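Local coordinates for protein Alpha/beta hydrolase (Enterobacter asburiae, PDB 6KMO) that acts as an esterase or lipase of the alpha/beta hydrolase fold, probably cleaving ester bonds with a serine nucleophile, at residues A[90-93]-A[98-101]; A[102-107]-A[123-128]; A[127-132]-A[330-335]; A[268-273]-A[326-331]. The protein carries 2 engineered substitutions. All blocks are in the same frame, centred on the assembly; numbering follows the deposited sequence.

Contact 1. Residues A[90-93]-A[98-101]; sequences VKPE and TLPA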
loop_
_atom_site.group_PDB
_atom_site.type_symbol
_atom_site.label_atom_id
_atom_site.label_comp_id
_atom_site.label_asym_id
_atom_site.label_seq_id
_atom_site.Cartn_x
_atom_site.Cartn_y
_atom_site.Cartn_z
ATOM N N VAL A 90 15.786 -17.675 -7.056
ATOM C CA VAL A 90 14.540 -17.674 -7.815
ATOM C C VAL A 90 14.583 -16.507 -8.787
ATOM O O VAL A 90 14.882 -15.374 -8.394
ATOM C CB VAL A 90 13.312 -17.589 -6.891
ATOM C CG1 VAL A 90 12.028 -17.695 -7.690
ATOM C CG2 VAL A 90 13.365 -18.673 -5.814
ATOM N N LYS A 91 14.320 -16.780 -10.061
ATOM C CA LYS A 91 14.360 -15.776 -11.109
ATOM C C LYS A 91 13.093 -15.833 -11.942
ATOM O O LYS A 91 12.395 -16.852 -11.961
ATOM C CB LYS A 91 15.575 -16.014 -12.021
ATOM C CG LYS A 91 16.896 -15.899 -11.322
ATOM C CD LYS A 91 18.049 -16.122 -12.292
ATOM C CE LYS A 91 19.366 -16.148 -11.539
ATOM N NZ LYS A 91 20.533 -16.310 -12.465
ATOM N N PRO A 92 12.763 -14.748 -12.647
ATOM C CA PRO A 92 11.614 -14.789 -13.558
ATOM C C PRO A 92 11.795 -15.893 -14.588
ATOM O O PRO A 92 12.920 -16.240 -14.963
ATOM C CB PRO A 92 11.630 -13.395 -14.205
ATOM C CG PRO A 92 12.370 -12.530 -13.215
ATOM C CD PRO A 92 13.418 -13.428 -12.630
ATOM N N GLU A 93 10.655 -16.403 -15.066
ATOM C CA GLU A 93 10.637 -17.610 -15.878
ATOM C C GLU A 93 11.503 -17.456 -17.111
ATOM O O GLU A 93 12.181 -18.405 -17.521
ATOM C CB GLU A 93 9.194 -17.922 -16.288
ATOM C CG GLU A 93 9.042 -19.033 -17.316
ATOM C CD GLU A 93 7.607 -19.202 -17.789
ATOM O OE1 GLU A 93 7.233 -20.342 -18.143
ATOM O OE2 GLU A 93 6.855 -18.201 -17.815
ATOM N N THR A 98 21.956 -10.640 -16.754
ATOM C CA THR A 98 22.252 -10.320 -15.370
ATOM C C THR A 98 21.070 -9.561 -14.779
ATOM O O THR A 98 20.459 -8.719 -15.438
ATOM C CB THR A 98 23.513 -9.471 -15.343
ATOM O OG1 THR A 98 24.592 -10.213 -15.942
ATOM C CG2 THR A 98 23.897 -9.086 -13.922
ATOM N N LEU A 99 20.740 -9.872 -13.527
ATOM C CA LEU A 99 19.624 -9.235 -12.852
ATOM C C LEU A 99 20.096 -8.607 -11.549
ATOM O O LEU A 99 21.030 -9.101 -10.923
ATOM C CB LEU A 99 18.561 -10.275 -12.496
ATOM C CG LEU A 99 17.830 -10.904 -13.670
ATOM C CD1 LEU A 99 17.006 -12.081 -13.161
ATOM C CD2 LEU A 99 16.989 -9.896 -14.384
ATOM N N PRO A 100 19.446 -7.546 -11.092
ATOM C CA PRO A 100 19.594 -7.161 -9.690
ATOM C C PRO A 100 18.932 -8.219 -8.829
ATOM O O PRO A 100 18.224 -9.101 -9.311
ATOM C CB PRO A 100 18.847 -5.831 -9.614
ATOM C CG PRO A 100 17.752 -5.995 -10.595
ATOM C CD PRO A 100 18.305 -6.857 -11.726
ATOM N N ALA A 101 19.167 -8.126 -7.524
ATOM C CA ALA A 101 18.694 -9.170 -6.629
ATOM C C ALA A 101 18.212 -8.593 -5.308
ATOM O O ALA A 101 18.546 -7.461 -4.915
ATOM C CB ALA A 101 19.787 -10.212 -6.357
#

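Contact 2. Residues A[102-107]-A[123-128]; sequences FMFFHG and RDLVRA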
loop_
_atom_site.group_PDB
_atom_site.type_symbol
_atom_site.label_atom_id
_atom_site.label_comp_id
_atom_site.label_asym_id
_atom_site.label_seq_id
_atom_site.Cartn_x
_atom_site.Cartn_y
_atom_site.Cartn_z
ATOM N N PHE A 102 17.439 -9.418 -4.604
ATOM C CA PHE A 102 17.144 -9.190 -3.202
ATOM C C PHE A 102 17.407 -10.466 -2.417
ATOM O O PHE A 102 17.050 -11.565 -2.856
ATOM C CB PHE A 102 15.717 -8.670 -2.934
ATOM C CG PHE A 102 14.611 -9.528 -3.463
ATOM C CD1 PHE A 102 13.946 -10.428 -2.653
ATOM C CD2 PHE A 102 14.171 -9.373 -4.765
ATOM C CE1 PHE A 102 12.894 -11.174 -3.137
ATOM C CE2 PHE A 102 13.112 -10.117 -5.253
ATOM C CZ PHE A 102 12.483 -11.031 -4.444
ATOM N N MET A 103 18.021 -10.325 -1.255
ATOM C CA MET A 103 18.062 -11.419 -0.296
ATOM C C MET A 103 16.648 -11.632 0.223
ATOM O O MET A 103 15.866 -10.680 0.345
ATOM C CB MET A 103 18.998 -11.081 0.863
ATOM C CG MET A 103 20.381 -10.582 0.431
ATOM S SD MET A 103 21.378 -11.695 -0.700
ATOM C CE MET A 103 21.479 -13.162 0.387
ATOM N N PHE A 104 16.311 -12.889 0.505
ATOM C CA PHE A 104 15.003 -13.225 1.044
ATOM C C PHE A 104 15.161 -13.990 2.348
ATOM O O PHE A 104 15.725 -15.093 2.360
ATOM C CB PHE A 104 14.100 -14.000 0.082
ATOM C CG PHE A 104 12.716 -14.154 0.643
ATOM C CD1 PHE A 104 11.771 -13.162 0.473
ATOM C CD2 PHE A 104 12.411 -15.228 1.462
ATOM C CE1 PHE A 104 10.529 -13.256 1.066
ATOM C CE2 PHE A 104 11.189 -15.327 2.066
ATOM C CZ PHE A 104 10.235 -14.340 1.868
ATOM N N PHE A 105 14.646 -13.404 3.437
ATOM C CA PHE A 105 14.710 -13.948 4.784
ATOM C C PHE A 105 13.307 -14.400 5.164
ATOM O O PHE A 105 12.398 -13.579 5.309
ATOM C CB PHE A 105 15.261 -12.882 5.734
ATOM C CG PHE A 105 16.579 -12.302 5.293
ATOM C CD1 PHE A 105 17.601 -13.117 4.827
ATOM C CD2 PHE A 105 16.801 -10.949 5.358
ATOM C CE1 PHE A 105 18.811 -12.580 4.418
ATOM C CE2 PHE A 105 18.011 -10.410 4.957
ATOM C CZ PHE A 105 19.021 -11.241 4.473
ATOM N N HIS A 106 13.129 -15.705 5.324
ATOM C CA HIS A 106 11.817 -16.261 5.594
ATOM C C HIS A 106 11.394 -16.029 7.042
ATOM O O HIS A 106 12.210 -15.825 7.939
ATOM C CB HIS A 106 11.767 -17.743 5.233
ATOM C CG HIS A 106 12.449 -18.665 6.201
ATOM N ND1 HIS A 106 11.839 -19.085 7.363
ATOM C CD2 HIS A 106 13.637 -19.310 6.147
ATOM C CE1 HIS A 106 12.631 -19.931 7.992
ATOM N NE2 HIS A 106 13.731 -20.081 7.280
ATOM N N GLY A 107 10.081 -16.084 7.256
ATOM C CA GLY A 107 9.495 -16.018 8.573
ATOM C C GLY A 107 9.153 -17.384 9.133
ATOM O O GLY A 107 9.498 -18.429 8.583
ATOM N N ARG A 123 8.226 -16.467 -5.254
ATOM C CA ARG A 123 7.985 -16.376 -6.690
ATOM C C ARG A 123 7.129 -15.164 -7.033
ATOM O O ARG A 123 7.378 -14.487 -8.041
ATOM C CB ARG A 123 7.326 -17.662 -7.205
ATOM C CG ARG A 123 8.254 -18.873 -7.256
ATOM C CD ARG A 123 7.478 -20.084 -7.720
ATOM N NE ARG A 123 8.291 -21.283 -7.861
ATOM C CZ ARG A 123 8.264 -22.102 -8.915
ATOM N NH1 ARG A 123 7.512 -21.837 -9.971
ATOM N NH2 ARG A 123 9.030 -23.183 -8.902
ATOM N N ASP A 124 6.111 -14.869 -6.222
ATOM C CA ASP A 124 5.280 -13.698 -6.489
ATOM C C ASP A 124 6.117 -12.420 -6.465
ATOM O O ASP A 124 5.926 -11.523 -7.296
ATOM C CB ASP A 124 4.161 -13.583 -5.449
ATOM C CG ASP A 124 3.030 -14.552 -5.653
ATOM O OD1 ASP A 124 2.914 -15.183 -6.732
ATOM O OD2 ASP A 124 2.222 -14.691 -4.704
ATOM N N LEU A 125 7.034 -12.304 -5.505
ATOM C CA LEU A 125 7.849 -11.098 -5.400
ATOM C C LEU A 125 8.853 -10.996 -6.542
ATOM O O LEU A 125 9.126 -9.901 -7.039
ATOM C CB LEU A 125 8.573 -11.086 -4.051
ATOM C CG LEU A 125 7.686 -10.884 -2.805
ATOM C CD1 LEU A 125 8.447 -11.312 -1.563
ATOM C CD2 LEU A 125 7.192 -9.450 -2.702
ATOM N N VAL A 126 9.426 -12.127 -6.948
ATOM C CA VAL A 126 10.320 -12.157 -8.101
ATOM C C VAL A 126 9.580 -11.720 -9.355
ATOM O O VAL A 126 10.067 -10.890 -10.124
ATOM C CB VAL A 126 10.904 -13.572 -8.238
ATOM C CG1 VAL A 126 11.572 -13.753 -9.614
ATOM C CG2 VAL A 126 11.888 -13.838 -7.118
ATOM N N ARG A 127 8.385 -12.258 -9.573
ATOM C CA ARG A 127 7.636 -11.911 -10.781
ATOM C C ARG A 127 7.243 -10.440 -10.792
ATOM O O ARG A 127 7.325 -9.777 -11.834
ATOM C CB ARG A 127 6.415 -12.818 -10.869
ATOM C CG ARG A 127 6.774 -14.251 -11.227
ATOM C CD ARG A 127 5.640 -15.217 -10.924
ATOM N NE ARG A 127 4.440 -14.819 -11.637
ATOM C CZ ARG A 127 4.201 -15.115 -12.908
ATOM N NH1 ARG A 127 5.061 -15.852 -13.598
ATOM N NH2 ARG A 127 3.090 -14.680 -13.479
ATOM N N ALA A 128 6.825 -9.907 -9.643
ATOM C CA ALA A 128 6.374 -8.528 -9.584
ATOM C C ALA A 128 7.526 -7.534 -9.644
ATOM O O ALA A 128 7.325 -6.392 -10.063
ATOM C CB ALA A 128 5.542 -8.309 -8.327
#

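Contact 3. Residues A[127-132]-A[330-335]; sequences RASGAA and AALHEH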
loop_
_atom_site.group_PDB
_atom_site.type_symbol
_atom_site.label_atom_id
_atom_site.label_comp_id
_atom_site.label_asym_id
_atom_site.label_seq_id
_atom_site.Cartn_x
_atom_site.Cartn_y
_atom_site.Cartn_z
ATOM N N ARG A 127 8.385 -12.258 -9.573
ATOM C CA ARG A 127 7.636 -11.911 -10.781
ATOM C C ARG A 127 7.243 -10.440 -10.792
ATOM O O ARG A 127 7.325 -9.777 -11.834
ATOM C CB ARG A 127 6.415 -12.818 -10.869
ATOM C CG ARG A 127 6.774 -14.251 -11.227
ATOM C CD ARG A 127 5.640 -15.217 -10.924
ATOM N NE ARG A 127 4.440 -14.819 -11.637
ATOM C CZ ARG A 127 4.201 -15.115 -12.908
ATOM N NH1 ARG A 127 5.061 -15.852 -13.598
ATOM N NH2 ARG A 127 3.090 -14.680 -13.479
ATOM N N ALA A 128 6.825 -9.907 -9.643
ATOM C CA ALA A 128 6.374 -8.528 -9.584
ATOM C C ALA A 128 7.526 -7.534 -9.644
ATOM O O ALA A 128 7.325 -6.392 -10.063
ATOM C CB ALA A 128 5.542 -8.309 -8.327
ATOM N N SER A 129 8.722 -7.925 -9.216
ATOM C CA SER A 129 9.859 -7.016 -9.198
ATOM C C SER A 129 10.787 -7.169 -10.395
ATOM O O SER A 129 11.537 -6.227 -10.697
ATOM C CB SER A 129 10.696 -7.232 -7.929
ATOM O OG SER A 129 11.344 -8.500 -7.963
ATOM N N GLY A 130 10.769 -8.317 -11.063
ATOM C CA GLY A 130 11.746 -8.624 -12.096
ATOM C C GLY A 130 13.128 -8.961 -11.598
ATOM O O GLY A 130 14.042 -9.136 -12.421
ATOM N N ALA A 131 13.339 -9.033 -10.294
ATOM C CA ALA A 131 14.642 -9.228 -9.686
ATOM C C ALA A 131 14.787 -10.668 -9.215
ATOM O O ALA A 131 13.804 -11.365 -8.963
ATOM C CB ALA A 131 14.827 -8.278 -8.504
ATOM N N ALA A 132 16.030 -11.116 -9.087
ATOM C CA ALA A 132 16.293 -12.423 -8.513
ATOM C C ALA A 132 16.179 -12.386 -6.997
ATOM O O ALA A 132 16.617 -11.428 -6.355
ATOM C CB ALA A 132 17.702 -12.894 -8.878
ATOM N N ALA A 330 6.675 -3.744 -7.158
ATOM C CA ALA A 330 6.852 -2.523 -7.936
ATOM C C ALA A 330 7.793 -1.560 -7.225
ATOM O O ALA A 330 8.635 -0.917 -7.864
ATOM C CB ALA A 330 5.493 -1.867 -8.196
ATOM N N ALA A 331 7.658 -1.434 -5.909
ATOM C CA ALA A 331 8.563 -0.572 -5.159
ATOM C C ALA A 331 9.986 -1.091 -5.244
ATOM O O ALA A 331 10.936 -0.315 -5.444
ATOM C CB ALA A 331 8.089 -0.480 -3.706
ATOM N N LEU A 332 10.166 -2.399 -5.119
ATOM C CA LEU A 332 11.503 -2.965 -5.200
ATOM C C LEU A 332 12.106 -2.757 -6.582
ATOM O O LEU A 332 13.291 -2.418 -6.707
ATOM C CB LEU A 332 11.423 -4.443 -4.855
ATOM C CG LEU A 332 12.744 -5.169 -4.671
ATOM C CD1 LEU A 332 13.634 -4.511 -3.638
ATOM C CD2 LEU A 332 12.439 -6.610 -4.273
ATOM N N HIS A 333 11.311 -2.958 -7.634
ATOM C CA HIS A 333 11.795 -2.724 -8.987
ATOM C C HIS A 333 12.318 -1.306 -9.150
ATOM O O HIS A 333 13.401 -1.090 -9.723
ATOM C CB HIS A 333 10.676 -2.970 -9.998
ATOM C CG HIS A 333 11.084 -2.686 -11.407
ATOM N ND1 HIS A 333 11.637 -3.647 -12.222
ATOM C CD2 HIS A 333 11.028 -1.553 -12.146
ATOM C CE1 HIS A 333 11.912 -3.119 -13.402
ATOM N NE2 HIS A 333 11.558 -1.849 -13.383
ATOM N N GLU A 334 11.577 -0.321 -8.642
ATOM C CA GLU A 334 11.990 1.060 -8.816
ATOM C C GLU A 334 13.329 1.323 -8.149
ATOM O O GLU A 334 14.107 2.151 -8.632
ATOM C CB GLU A 334 10.907 1.983 -8.271
ATOM C CG GLU A 334 11.297 3.432 -8.127
ATOM C CD GLU A 334 11.483 4.148 -9.458
ATOM O OE1 GLU A 334 11.082 3.620 -10.525
ATOM O OE2 GLU A 334 12.021 5.277 -9.409
ATOM N N HIS A 335 13.631 0.642 -7.056
ATOM C CA HIS A 335 14.840 0.907 -6.292
ATOM C C HIS A 335 16.017 0.028 -6.679
ATOM O O HIS A 335 17.117 0.261 -6.183
ATOM C CB HIS A 335 14.539 0.837 -4.793
ATOM C CG HIS A 335 13.706 1.980 -4.341
ATOM N ND1 HIS A 335 14.251 3.102 -3.750
ATOM C CD2 HIS A 335 12.382 2.224 -4.477
ATOM C CE1 HIS A 335 13.289 3.982 -3.524
ATOM N NE2 HIS A 335 12.150 3.478 -3.962
#

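Contact 4. Residues A[268-273]-A[326-331]; sequences ETLIQT and EQAGAA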
loop_
_atom_site.group_PDB
_atom_site.type_symbol
_atom_site.label_atom_id
_atom_site.label_comp_id
_atom_site.label_asym_id
_atom_site.label_seq_id
_atom_site.Cartn_x
_atom_site.Cartn_y
_atom_site.Cartn_z
ATOM N N GLU A 268 16.830 2.839 2.409
ATOM C CA GLU A 268 15.449 3.149 2.069
ATOM C C GLU A 268 14.598 1.908 2.276
ATOM O O GLU A 268 15.011 0.794 1.935
ATOM C CB GLU A 268 15.346 3.641 0.630
ATOM C CG GLU A 268 16.172 4.900 0.381
ATOM C CD GLU A 268 15.687 5.757 -0.770
ATOM O OE1 GLU A 268 14.513 5.680 -1.174
ATOM O OE2 GLU A 268 16.517 6.547 -1.278
ATOM N N THR A 269 13.388 2.098 2.809
ATOM C CA THR A 269 12.610 0.990 3.340
ATOM C C THR A 269 11.131 1.119 3.022
ATOM O O THR A 269 10.565 2.218 3.047
ATOM C CB THR A 269 12.808 0.922 4.865
ATOM O OG1 THR A 269 14.165 0.582 5.163
ATOM C CG2 THR A 269 11.933 -0.108 5.527
ATOM N N LEU A 270 10.511 -0.026 2.739
ATOM C CA LEU A 270 9.065 -0.195 2.688
ATOM C C LEU A 270 8.693 -1.151 3.809
ATOM O O LEU A 270 9.281 -2.237 3.913
ATOM C CB LEU A 270 8.625 -0.789 1.354
ATOM C CG LEU A 270 7.156 -1.227 1.283
ATOM C CD1 LEU A 270 6.202 -0.051 1.427
ATOM C CD2 LEU A 270 6.885 -1.929 -0.027
ATOM N N ILE A 271 7.718 -0.772 4.638
ATOM C CA ILE A 271 7.145 -1.664 5.644
ATOM C C ILE A 271 5.683 -1.869 5.298
ATOM O O ILE A 271 4.948 -0.895 5.121
ATOM C CB ILE A 271 7.269 -1.074 7.059
ATOM C CG1 ILE A 271 8.721 -0.927 7.466
ATOM C CG2 ILE A 271 6.517 -1.945 8.060
ATOM C CD1 ILE A 271 8.962 -0.065 8.701
ATOM N N GLN A 272 5.256 -3.126 5.189
ATOM C CA GLN A 272 3.829 -3.442 5.125
ATOM C C GLN A 272 3.393 -3.978 6.478
ATOM O O GLN A 272 4.091 -4.799 7.079
ATOM C CB GLN A 272 3.504 -4.500 4.069
ATOM C CG GLN A 272 3.878 -4.107 2.649
ATOM C CD GLN A 272 3.198 -4.953 1.589
ATOM O OE1 GLN A 272 2.608 -6.002 1.881
ATOM N NE2 GLN A 272 3.300 -4.511 0.336
ATOM N N THR A 273 2.238 -3.526 6.956
ATOM C CA THR A 273 1.646 -4.108 8.150
ATOM C C THR A 273 0.240 -4.614 7.842
ATOM O O THR A 273 -0.415 -4.179 6.892
ATOM C CB THR A 273 1.615 -3.115 9.314
ATOM O OG1 THR A 273 0.799 -2.015 8.922
ATOM C CG2 THR A 273 3.019 -2.674 9.717
ATOM N N GLU A 326 2.097 -7.402 -5.520
ATOM C CA GLU A 326 2.424 -6.626 -6.717
ATOM C C GLU A 326 3.028 -5.276 -6.341
ATOM O O GLU A 326 4.007 -4.833 -6.947
ATOM C CB GLU A 326 1.184 -6.431 -7.603
ATOM C CG GLU A 326 1.467 -5.694 -8.906
ATOM C CD GLU A 326 2.307 -6.507 -9.879
ATOM O OE1 GLU A 326 2.280 -7.752 -9.813
ATOM O OE2 GLU A 326 2.978 -5.896 -10.740
ATOM N N GLN A 327 2.459 -4.623 -5.329
ATOM C CA GLN A 327 2.904 -3.296 -4.919
ATOM C C GLN A 327 4.267 -3.339 -4.243
ATOM O O GLN A 327 5.087 -2.424 -4.429
ATOM C CB GLN A 327 1.833 -2.680 -4.012
ATOM C CG GLN A 327 0.549 -2.328 -4.751
ATOM C CD GLN A 327 -0.485 -1.661 -3.883
ATOM O OE1 GLN A 327 -0.604 -1.945 -2.694
ATOM N NE2 GLN A 327 -1.268 -0.774 -4.483
ATOM N N ALA A 328 4.533 -4.377 -3.448
ATOM C CA ALA A 328 5.878 -4.546 -2.908
ATOM C C ALA A 328 6.884 -4.743 -4.029
ATOM O O ALA A 328 7.972 -4.152 -4.011
ATOM C CB ALA A 328 5.915 -5.726 -1.937
ATOM N N GLY A 329 6.538 -5.574 -5.012
ATOM C CA GLY A 329 7.445 -5.815 -6.127
ATOM C C GLY A 329 7.702 -4.570 -6.954
ATOM O O GLY A 329 8.831 -4.335 -7.392
ATOM N N ALA A 330 6.675 -3.744 -7.158
ATOM C CA ALA A 330 6.852 -2.523 -7.936
ATOM C C ALA A 330 7.793 -1.560 -7.225
ATOM O O ALA A 330 8.635 -0.917 -7.864
ATOM C CB ALA A 330 5.493 -1.867 -8.196
ATOM N N ALA A 331 7.658 -1.434 -5.909
ATOM C CA ALA A 331 8.563 -0.572 -5.159
ATOM C C ALA A 331 9.986 -1.091 -5.244
ATOM O O ALA A 331 10.936 -0.315 -5.444
ATOM C CB ALA A 331 8.089 -0.480 -3.706
#

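Contact 1. Residues A[90-93]-A[98-101]
Leu99 reaches across to Pro92, and its CD1 methyl meets Pro92 CD at 3.9 Å. The two side chains reach toward each other, tip to tip, while the CA atoms of Lys91 and Leu99 stay 8.6 Å apart. The shape of the leucine bridges that gap. Its CG stands anti to the carbonyl carbon (chi1 -68°). CD1 then lies anti to CA (chi2 170°), so this branch continues the line of the side chain and does the touching. On the other side, CD is the ring carbon bonded to the backbone N, and it is the proline ring atom that the methyl meets. The same methyl also lies 4.2 Å from Lys91 CG. Lys91 contributes only its aliphatic base here. Beyond CG its chain is fully extended, and NZ is hydrogen-bonded to the backbone O of Ile167. The touch is therefore apolar, while the charge of the lysine is used further along. No hydrogen bond joins the two segments.

The gap has a simple cause in the fold. Strands 83-92 and 99-105 follow each other in the chain but are not neighbours in the sheet. Strand 132-136 is inserted between them, as in the usual alpha/beta hydrolase order. Val90 pairs with Ala133 on one side of it, and Pro100 with Ala132 on the other. Leu99 also bonds through its backbone to Gly168 and Asp170. Helix 115-129 packs on Val90 and Pro92 through Val126.

Contact 2. Residues A[102-107]-A[123-128]
Phe102 starts the contact by placing its ring tip, CZ, 3.9 Å from Leu125 CB on helix 115-129. CZ is also 3.9 Å from Val126 CG2. The phenylalanine CG sits between the backbone N and the carbonyl carbon (chi1 56°), and the ring points from the strand to the helix. Its long axis crosses Leu125 at about a right angle. Met103 turns to the other face of the sheet and packs on helix 148-163. Phe104 faces helix 115-129 again, with CE1 at 3.9 Å from Leu125 CD1, and it also touches Asn179, part of a probable nucleophile elbow. Leu125 thus serves both rings, CB for one and CD1 for the other. Phe105 repeats the turn to helix 148-163. At the strand end, His106 ND1 donates to Gly107 O at 2.7 Å, with that oxygen in the ring plane. This His-Gly pair opens an HGGG sequence, which in the hormone-sensitive lipase family helps form the oxyanion hole, probably here too. Strand and helix belong to one beta-alpha-beta unit and run nearly antiparallel (161°). Between them there are only apolar touches, so shape and burial, rather than hydrogen bonds, hold this helix on its strand.

Contact 3. Residues A[127-132]-A[330-335]
Ser129 and His333 bring their CA atoms within 4.7 Å where helix 115-129 ends against helix 319-335, and the chain then leaves the first helix at Gly130 with positive phi (74°). His333 makes the polar bond. Its CG is anti to the backbone N, which carries the imidazole toward the helix end. ND1 donates to the backbone O of Ser129 at 3.0 Å. The oxygen lies in the ring plane, at the ring edge. The approach to the carbonyl is less regular, for ND1 stands 37° out of the carbonyl plane. A carbonyl from the last turn of a helix thus gains a side-chain donor from a distant part of the chain.

Both helices pack on one face of the central sheet. Helix 115-129, which connects strands 99-105 and 132-136, is the counterpart of the first helix of the canonical alpha/beta hydrolase fold. Helix 319-335 is that of the last, and in the canonical fold these two share a face in this way.

The Ser129 hydroxyl points back to its own helix and turn. OG accepts from Ala131 N at 3.1 Å, which forms an ST turn, and donates to Leu125 O one turn earlier. These two bonds fix the rotation of the side chain. In one of the two conformers of Leu332, CD2 comes to 4.1 Å from Ser129 CB, so this van der Waals touch is less certain. Leu332 also packs on Phe102 and Tyr203. Ala330 also packs against Ala330 of the second subunit.

Contact 4. Residues A[268-273]-A[326-331]
Leu270 points from strand 269-274 into the groove of helix 319-335 between Ala328 and Ala331. The side chain leaves CA with CG anti to the backbone N (chi1 170°). CB, CG and the CD1 branch make no close touch with the helix. CD2 continues the line of the chain, anti to CA, and enters the groove. It comes 4.0 Å from Ala328 CA and 4.1 Å from Ala331 CB, two residues almost one turn apart. The small alanines let the methyl approach the helix backbone itself.

Two residues on, Gln272 faces the same way. Its chain is extended beyond CG, and NE2 lies against Ala328 CB at 3.7 Å. This is packing and not a hydrogen bond. The amide is satisfied nearby, NE2 by Ala324 O and OE1 by the hydroxyl of Tyr309.

Strand 269-274 is a parallel strand of the alpha/beta hydrolase sheet, next to edge strand 297-302. The last helix lies back across it, nearly antiparallel (173°), with segment axes 10.2 Å apart. This helix is also at the dimer interface: Gln327 O accepts a bond from Gln327 NE2 of the second subunit, whose Gln327 also packs on Leu270. One methyl fits close to the helix by shape, while a buried amide has both its polar atoms bonded, so it adds a polar tie between the strand and the preceding helical turn.

Overall arrangement
From the N terminus, contact 1 closes first, over a short loop, and links strands 83-92 and 99-105. Contact 2 follows in series and brings helix 115-129 back onto strand 99-105. Its second segment runs straight into contact 3, with which it shares Arg127 and Ala128. Contact 3 closes the longest loop, nearly 200 residues, from the end of this helix to the last helix, 319-335. Contact 4 begins within that loop and ends on the same helix, sharing Ala330 and Ala331. Contacts 2 to 4 tie strands 99-105 and 269-274 to helices 115-129 and 319-335, and these helices to each other. Contacts 3 and 4 also reach the second subunit.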